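Local coordinates for uncharacterized protein (Bacteroides fragilis, PDB 4FR9), which is of unknown function but resembles the beta-lactamase inhibitor protein BLIP and belongs to the PepSY clan, at residues 62-67 and 95-100. Residues are numbered along the deposited sequence; the frame is centred on the assembly and turned at random. Where two conformers were deposited one is given.
Sequences MTETEL and VILEYP
M62, a selenomethionine, lies alongside the ring of Y99 and points the same way, its SE 3.5 Å from Y99 CE2. This is a Met-aromatic contact, with the selenium oblique to the ring, 4.5 Å from its centroid. It sits at one end of an antiparallel pairing between strands 60-67 and 90-98, neighbours in the middle of the sheet of this BLIP-like fold. Strand 52-54 flanks the pair on one side and strand 105-112 on the other. CG of M62 is anti to the backbone N (chi1 -167°) and chi2 is also extended, which brings SE beside the ring; the bend at chi3 turns only the terminal CE. Y99 OH is hydrogen-bonded to E106, and R143 makes a cation-pi contact with the ring.

T63 with E98 and T65 with I96 are hydrogen-bonded pairs. Their four backbone bonds are of ordinary length, and T65 N to I96 O measures 2.8 Å. On the face that carries E64 and L97, the extended chain of E64 runs beside L97, with E64 CB 3.6 Å from L97 CD2. Its OE2 reaches CG1 of V95. On the other face, L67 CD1 packs on I96 CG1 at 3.5 Å. A water there joins the two strands. It is hydrogen-bonded to T63 O, to E98 OE1 at 2.7 Å and to T65 OG1, also at 2.7 Å.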
# COMPACT_ATOMS: atom_id res chain seq x y z
N MSE A 62 -7.99 0.31 -3.15
CA MSE A 62 -6.83 0.27 -2.25
C MSE A 62 -5.99 1.51 -2.42
O MSE A 62 -5.85 2.00 -3.51
CB MSE A 62 -5.97 -0.96 -2.54
CG MSE A 62 -4.92 -1.24 -1.43
SE MSE A 62 -3.91 -2.86 -1.79
CE MSE A 62 -2.83 -2.19 -3.19
N THR A 63 -5.36 1.94 -1.33
CA THR A 63 -4.27 2.90 -1.38
C THR A 63 -3.08 2.31 -0.65
O THR A 63 -3.23 1.89 0.50
CB THR A 63 -4.67 4.25 -0.75
OG1 THR A 63 -5.80 4.75 -1.47
CG2 THR A 63 -3.54 5.24 -0.77
N GLU A 64 -1.91 2.36 -1.28
CA GLU A 64 -0.65 2.07 -0.62
C GLU A 64 0.11 3.37 -0.43
O GLU A 64 0.32 4.11 -1.39
CB GLU A 64 0.19 1.13 -1.50
CG GLU A 64 1.53 0.84 -0.89
CD GLU A 64 2.35 -0.18 -1.64
OE1 GLU A 64 1.80 -0.99 -2.42
OE2 GLU A 64 3.59 -0.22 -1.40
N THR A 65 0.51 3.63 0.82
CA THR A 65 1.27 4.82 1.18
C THR A 65 2.65 4.42 1.64
O THR A 65 2.79 3.58 2.53
CB THR A 65 0.57 5.60 2.29
OG1 THR A 65 -0.74 5.98 1.84
CG2 THR A 65 1.36 6.84 2.68
N GLU A 66 3.68 5.03 1.06
CA GLU A 66 5.03 4.78 1.49
C GLU A 66 5.35 5.54 2.79
O GLU A 66 5.08 6.72 2.91
CB GLU A 66 5.99 5.20 0.37
CG GLU A 66 7.42 4.93 0.66
CD GLU A 66 7.69 3.46 0.81
OE1 GLU A 66 7.52 2.70 -0.18
OE2 GLU A 66 8.06 3.05 1.92
N LEU A 67 5.89 4.81 3.78
CA LEU A 67 6.35 5.41 5.03
C LEU A 67 7.90 5.34 5.03
O LEU A 67 8.51 4.57 4.34
CB LEU A 67 5.75 4.68 6.23
CG LEU A 67 4.24 4.84 6.39
CD1 LEU A 67 3.76 4.10 7.66
CD2 LEU A 67 3.72 6.30 6.35
N VAL A 95 5.10 0.37 4.72
CA VAL A 95 3.99 0.98 3.98
C VAL A 95 2.70 0.83 4.77
O VAL A 95 2.60 -0.00 5.67
CB VAL A 95 3.83 0.42 2.54
CG1 VAL A 95 5.15 0.53 1.74
CG2 VAL A 95 3.33 -1.00 2.55
N ILE A 96 1.70 1.60 4.36
CA ILE A 96 0.33 1.46 4.81
C ILE A 96 -0.53 1.00 3.63
O ILE A 96 -0.38 1.54 2.53
CB ILE A 96 -0.33 2.76 5.27
CG1 ILE A 96 0.64 3.59 6.09
CG2 ILE A 96 -1.60 2.42 6.12
CD1 ILE A 96 0.04 4.90 6.58
N LEU A 97 -1.40 0.01 3.84
CA LEU A 97 -2.41 -0.40 2.89
C LEU A 97 -3.76 -0.09 3.48
O LEU A 97 -4.05 -0.47 4.60
CB LEU A 97 -2.28 -1.88 2.57
CG LEU A 97 -0.94 -2.33 1.98
CD1 LEU A 97 -0.86 -3.85 1.85
CD2 LEU A 97 -0.64 -1.63 0.66
N GLU A 98 -4.59 0.64 2.72
CA GLU A 98 -5.92 0.97 3.12
C GLU A 98 -6.92 0.46 2.11
O GLU A 98 -6.64 0.47 0.91
CB GLU A 98 -6.06 2.48 3.27
CG GLU A 98 -5.27 3.06 4.43
CD GLU A 98 -5.33 4.55 4.46
OE1 GLU A 98 -4.62 5.17 3.66
OE2 GLU A 98 -6.11 5.08 5.29
N TYR A 99 -8.07 -0.00 2.59
CA TYR A 99 -9.07 -0.69 1.80
C TYR A 99 -10.46 -0.22 2.17
O TYR A 99 -10.70 0.29 3.27
CB TYR A 99 -9.02 -2.16 2.13
CG TYR A 99 -7.69 -2.83 1.97
CD1 TYR A 99 -6.80 -2.90 3.03
CD2 TYR A 99 -7.31 -3.43 0.79
CE1 TYR A 99 -5.60 -3.54 2.90
CE2 TYR A 99 -6.11 -4.08 0.66
CZ TYR A 99 -5.26 -4.17 1.73
OH TYR A 99 -4.08 -4.88 1.64
N PRO A 100 -11.42 -0.46 1.27
CA PRO A 100 -12.81 -0.13 1.56
C PRO A 100 -13.57 -1.12 2.45
O PRO A 100 -14.74 -0.88 2.76
CB PRO A 100 -13.47 -0.07 0.16
CG PRO A 100 -12.65 -0.99 -0.66
CD PRO A 100 -11.23 -0.83 -0.15
O HOH W 1 -2.46 4.02 2.44